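Local structure of beta-hexosaminidase Amuc_2018 (Akkermansia muciniphila, 6JEB) at residues P91-M96 with K120-H125; L124-T129 with I182-E187. The protein hydrolyses terminal N-acetylglucosamine and N-acetylgalactosamine residues from the non-reducing ends of glycans, including N-glycans and chitobiose, as a family 20 glycoside hydrolase. All blocks are in the same frame, centred on the assembly; numbering follows the deposited sequence.

Contact 1. Residues P91-M96 with K120-H125; sequences PWRGLM and KFNRLH
W92 turns one face of its indole to the side chain of R123, whose CG sits 3.7 Å from the centroid of the five-membered ring and 17° off its normal, a CH-pi contact. Further out, R123 NE rises over the benzo part, 3.4 Å from W92 CE3, while the guanidinium stands steeply to the ring, the planes 77° apart. This is an edge-on approach, not a flat stack. G94, paired with R123, has no side chain to stand between them. At the start of the strands N122 turns its amide back onto the neighbouring backbone: with CG between the backbone N and the carbonyl carbon (chi1 63°), ND2 donates to P91 O at 2.8 Å and OD1 accepts from R93 N at 3.0 Å. That amide lies over one face of the R93 guanidinium, the planes inclined, while at the guanidinium edge NE and NH2 both hold K120 O, NH2 at 2.8 Å. On the sheet face of L95, the CG of that leucine sits over the F121 ring. M96 CG likewise lies above the imidazole of H125, 3.3 Å from its centroid, with M96 SD following over the same face. The parallel ladder, L95 N to R123 O and H125 N to L95 O, closes the beta-alpha-beta unit of strand 92-97, helix 106-118 and strand 123-127. Both arginines turn their charged ends to backbone carbonyls, R93 to K120 O and R123 NH1 to N122 O, whose dipoles probably ease each charge; D183 is only a long, weak ion-pair partner of R123.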
# COMPACT_ATOMS: atom_id res chain seq x y z
N PRO A 91 -3.71 -7.22 -11.30
CA PRO A 91 -3.85 -8.13 -10.15
C PRO A 91 -3.37 -7.56 -8.84
O PRO A 91 -3.68 -8.14 -7.79
CB PRO A 91 -2.98 -9.33 -10.56
CG PRO A 91 -1.95 -8.73 -11.49
CD PRO A 91 -2.68 -7.66 -12.25
N TRP A 92 -2.60 -6.47 -8.84
CA TRP A 92 -2.08 -5.86 -7.62
C TRP A 92 -2.75 -4.50 -7.46
O TRP A 92 -2.51 -3.59 -8.25
CB TRP A 92 -0.56 -5.69 -7.71
CG TRP A 92 0.01 -5.18 -6.41
CD1 TRP A 92 -0.13 -3.92 -5.88
CD2 TRP A 92 0.77 -5.93 -5.46
NE1 TRP A 92 0.50 -3.85 -4.66
CE2 TRP A 92 1.07 -5.07 -4.38
CE3 TRP A 92 1.25 -7.25 -5.43
CZ2 TRP A 92 1.82 -5.49 -3.27
CZ3 TRP A 92 1.99 -7.66 -4.33
CH2 TRP A 92 2.27 -6.78 -3.27
N ARG A 93 -3.59 -4.36 -6.43
CA ARG A 93 -4.28 -3.10 -6.16
C ARG A 93 -4.14 -2.85 -4.66
O ARG A 93 -4.83 -3.47 -3.85
CB ARG A 93 -5.74 -3.18 -6.61
CG ARG A 93 -5.88 -3.55 -8.10
CD ARG A 93 -7.34 -3.74 -8.54
NE ARG A 93 -8.07 -4.61 -7.63
CZ ARG A 93 -7.97 -5.94 -7.59
NH1 ARG A 93 -7.19 -6.59 -8.45
NH2 ARG A 93 -8.66 -6.62 -6.68
N GLY A 94 -3.23 -1.95 -4.29
CA GLY A 94 -2.78 -1.86 -2.92
C GLY A 94 -2.88 -0.49 -2.29
O GLY A 94 -2.86 0.54 -2.97
N LEU A 95 -2.99 -0.49 -0.97
CA LEU A 95 -2.74 0.68 -0.14
C LEU A 95 -1.65 0.33 0.86
O LEU A 95 -1.53 -0.83 1.29
CB LEU A 95 -4.00 1.09 0.66
CG LEU A 95 -5.20 1.56 -0.16
CD1 LEU A 95 -6.39 1.85 0.75
CD2 LEU A 95 -4.86 2.78 -1.02
N MET A 96 -0.83 1.32 1.21
CA MET A 96 0.18 1.16 2.24
C MET A 96 -0.16 2.06 3.42
O MET A 96 -0.43 3.25 3.23
CB MET A 96 1.58 1.52 1.73
CG MET A 96 2.68 1.28 2.77
SD MET A 96 4.09 2.37 2.53
CE MET A 96 3.43 3.85 3.33
N LYS A 120 -12.53 -3.00 -3.45
CA LYS A 120 -11.85 -4.11 -4.12
C LYS A 120 -10.32 -3.98 -4.11
O LYS A 120 -9.65 -4.58 -4.96
CB LYS A 120 -12.37 -4.38 -5.53
CG LYS A 120 -13.85 -4.71 -5.59
CD LYS A 120 -14.25 -5.13 -7.01
CE LYS A 120 -15.73 -5.47 -7.13
NZ LYS A 120 -16.59 -4.25 -7.17
N PHE A 121 -9.73 -3.25 -3.17
CA PHE A 121 -8.30 -3.39 -2.97
C PHE A 121 -8.00 -4.80 -2.50
O PHE A 121 -8.80 -5.42 -1.79
CB PHE A 121 -7.80 -2.40 -1.91
CG PHE A 121 -7.66 -0.99 -2.42
CD1 PHE A 121 -6.50 -0.59 -3.07
CD2 PHE A 121 -8.68 -0.06 -2.24
CE1 PHE A 121 -6.36 0.70 -3.55
CE2 PHE A 121 -8.55 1.24 -2.73
CZ PHE A 121 -7.38 1.61 -3.38
N ASN A 122 -6.84 -5.34 -2.90
CA ASN A 122 -6.48 -6.70 -2.49
C ASN A 122 -5.10 -6.80 -1.87
O ASN A 122 -4.66 -7.92 -1.58
CB ASN A 122 -6.65 -7.70 -3.65
CG ASN A 122 -5.72 -7.41 -4.81
OD1 ASN A 122 -5.02 -6.40 -4.82
ND2 ASN A 122 -5.71 -8.30 -5.80
N ARG A 123 -4.42 -5.68 -1.62
CA ARG A 123 -3.10 -5.70 -1.00
C ARG A 123 -3.03 -4.63 0.07
O ARG A 123 -3.34 -3.46 -0.21
CB ARG A 123 -1.99 -5.46 -2.03
CG ARG A 123 -1.95 -6.48 -3.17
CD ARG A 123 -1.45 -7.84 -2.69
NE ARG A 123 -1.34 -8.80 -3.79
CZ ARG A 123 -2.31 -9.62 -4.18
NH1 ARG A 123 -3.49 -9.61 -3.57
NH2 ARG A 123 -2.10 -10.46 -5.19
N LEU A 124 -2.64 -5.02 1.28
CA LEU A 124 -2.39 -4.08 2.38
C LEU A 124 -0.92 -4.21 2.75
O LEU A 124 -0.48 -5.27 3.20
CB LEU A 124 -3.27 -4.36 3.60
CG LEU A 124 -2.96 -3.47 4.80
CD1 LEU A 124 -3.31 -2.01 4.51
CD2 LEU A 124 -3.70 -3.95 6.05
N HIS A 125 -0.18 -3.13 2.53
CA HIS A 125 1.25 -3.08 2.77
C HIS A 125 1.48 -2.31 4.08
O HIS A 125 0.93 -1.22 4.26
CB HIS A 125 1.86 -2.40 1.53
CG HIS A 125 3.26 -1.89 1.66
ND1 HIS A 125 3.81 -1.07 0.70
CD2 HIS A 125 4.22 -2.04 2.62
CE1 HIS A 125 5.04 -0.73 1.05
NE2 HIS A 125 5.31 -1.31 2.21
O HOH W 1 -4.09 -11.03 -7.48

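Contact 2. Residues L124-T129 with I182-E187; sequences LHLHLT and IDVIPE
E187 and H127 meet near the C-terminal ends of two neighbouring parallel strands, 123-127 and 183-187, of the TIM-type barrel of the catalytic domain. The short strand axes approach to 4.6 Å. The tight part is the ladder: D183 O, L124 O, I185 O and L126 O each accept a backbone N-H from the opposite strand, I185 N to L124 O measuring 2.8 Å. On the face of L124 and L126 the packing is apolar, with L126 CD1 set against V184 CG1 at 3.7 Å and helix 167-178 covering these side chains. The other face is polar. With CG anti to the backbone N (chi1 -180°) and the chain extended, E187 carries its carboxylate between two imidazoles. H125 NE2 donates to OE1 at 2.7 Å on the anti side, and H127 ND1 reaches the same oxygen at 2.7 Å from above the carboxylate plane, the two donors coming from opposite faces of that plane. Both rings present their edges, but H127 is turned 78° from the carboxylate and H125 41°. OE2 goes to W307 of the acetamide pocket, and H127 NE2 is hydrogen-bonded to D130 of the charge relay system. An alanine here removes the oxygen that H125 NE2 and H127 ND1 share, and would probably leave both N-H groups without their mate and the H127 ring less fixed in its rotation beside D130. Past the strand end the pairing slackens: L128 N reaches E187 O only weakly, at 3.4 Å. There a water takes over, donating to E187 O at 2.9 Å and accepting from T129 N while its oxygen lies over the face of the H127 ring.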
# COMPACT_ATOMS: atom_id res chain seq x y z
N LEU A 124 -2.64 -5.02 1.28
CA LEU A 124 -2.39 -4.08 2.38
C LEU A 124 -0.92 -4.21 2.75
O LEU A 124 -0.48 -5.27 3.20
CB LEU A 124 -3.27 -4.36 3.60
CG LEU A 124 -2.96 -3.47 4.80
CD1 LEU A 124 -3.31 -2.01 4.51
CD2 LEU A 124 -3.70 -3.95 6.05
N HIS A 125 -0.18 -3.13 2.53
CA HIS A 125 1.25 -3.08 2.77
C HIS A 125 1.48 -2.31 4.08
O HIS A 125 0.93 -1.22 4.26
CB HIS A 125 1.86 -2.40 1.53
CG HIS A 125 3.26 -1.89 1.66
ND1 HIS A 125 3.81 -1.07 0.70
CD2 HIS A 125 4.22 -2.04 2.62
CE1 HIS A 125 5.04 -0.73 1.05
NE2 HIS A 125 5.31 -1.31 2.21
N LEU A 126 2.21 -2.93 5.01
CA LEU A 126 2.49 -2.34 6.32
C LEU A 126 3.91 -1.80 6.34
O LEU A 126 4.88 -2.57 6.34
CB LEU A 126 2.34 -3.38 7.43
CG LEU A 126 1.02 -4.15 7.50
CD1 LEU A 126 1.08 -5.18 8.63
CD2 LEU A 126 -0.16 -3.20 7.67
N HIS A 127 4.05 -0.47 6.41
CA HIS A 127 5.36 0.15 6.56
C HIS A 127 5.66 0.12 8.05
O HIS A 127 5.30 1.04 8.80
CB HIS A 127 5.35 1.57 6.00
CG HIS A 127 6.71 2.18 5.89
ND1 HIS A 127 7.58 1.88 4.86
CD2 HIS A 127 7.36 3.06 6.69
CE1 HIS A 127 8.70 2.56 5.03
NE2 HIS A 127 8.59 3.28 6.13
N LEU A 128 6.29 -0.97 8.50
CA LEU A 128 6.40 -1.27 9.93
C LEU A 128 7.58 -0.58 10.60
O LEU A 128 7.60 -0.51 11.84
CB LEU A 128 6.54 -2.78 10.13
CG LEU A 128 5.28 -3.61 9.83
CD1 LEU A 128 5.64 -5.08 9.63
CD2 LEU A 128 4.26 -3.47 10.96
N THR A 129 8.57 -0.12 9.83
CA THR A 129 9.83 0.36 10.39
C THR A 129 10.26 1.63 9.67
O THR A 129 10.13 1.74 8.45
CB THR A 129 10.94 -0.70 10.29
OG1 THR A 129 11.37 -0.83 8.93
CG2 THR A 129 10.47 -2.06 10.78
N ILE A 182 -7.77 -9.73 1.03
CA ILE A 182 -6.60 -8.85 1.06
C ILE A 182 -5.40 -9.63 1.59
O ILE A 182 -5.48 -10.23 2.67
CB ILE A 182 -6.90 -7.61 1.92
CG1 ILE A 182 -7.97 -6.75 1.22
CG2 ILE A 182 -5.63 -6.80 2.17
CD1 ILE A 182 -8.70 -5.80 2.16
N ASP A 183 -4.31 -9.63 0.82
CA ASP A 183 -3.03 -10.17 1.27
C ASP A 183 -2.25 -9.06 1.96
O ASP A 183 -2.28 -7.91 1.53
CB ASP A 183 -2.17 -10.65 0.09
CG ASP A 183 -2.71 -11.90 -0.58
OD1 ASP A 183 -3.68 -12.51 -0.07
OD2 ASP A 183 -2.15 -12.26 -1.64
N VAL A 184 -1.52 -9.42 3.02
CA VAL A 184 -0.79 -8.44 3.82
C VAL A 184 0.70 -8.54 3.49
O VAL A 184 1.28 -9.63 3.52
CB VAL A 184 -1.05 -8.62 5.32
CG1 VAL A 184 -0.29 -7.55 6.11
CG2 VAL A 184 -2.54 -8.53 5.60
N ILE A 185 1.31 -7.39 3.21
CA ILE A 185 2.70 -7.32 2.79
C ILE A 185 3.48 -6.53 3.83
O ILE A 185 3.33 -5.30 3.90
CB ILE A 185 2.82 -6.59 1.44
CG1 ILE A 185 1.80 -7.13 0.41
CG2 ILE A 185 4.26 -6.64 0.93
CD1 ILE A 185 1.94 -8.60 0.11
N PRO A 186 4.32 -7.17 4.64
CA PRO A 186 5.14 -6.41 5.61
C PRO A 186 6.34 -5.78 4.93
O PRO A 186 6.94 -6.35 4.02
CB PRO A 186 5.59 -7.49 6.60
CG PRO A 186 5.72 -8.74 5.70
CD PRO A 186 4.56 -8.62 4.71
N GLU A 187 6.71 -4.57 5.39
CA GLU A 187 7.94 -3.92 4.92
C GLU A 187 8.89 -3.73 6.09
O GLU A 187 8.53 -3.12 7.11
CB GLU A 187 7.68 -2.56 4.25
CG GLU A 187 8.96 -1.89 3.76
CD GLU A 187 8.75 -0.50 3.22
OE1 GLU A 187 7.57 -0.10 3.01
OE2 GLU A 187 9.75 0.20 2.99
O HOH W 2 8.89 -0.22 6.85

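In the fold
Both contacts are buried and lie side by side in the parallel barrel sheet, with strand 123-127 in the middle: contact 1 joins it to strand 92-97 and contact 2 to strand 183-187. L124 and H125 belong to both. H125 is the lateral link, since one face of its ring takes M96 while its edge goes to E187. Contact 1 runs from the N-terminal end of the strands, where P91 is exposed and arginine and asparagine side chains bond to backbone groups, to M96 beside W400. Contact 2 reaches the acetamide pocket with E187, its polar chemistry being carboxylate and imidazoles. The two also touch directly, W92 CH2 packing on I185 CG1.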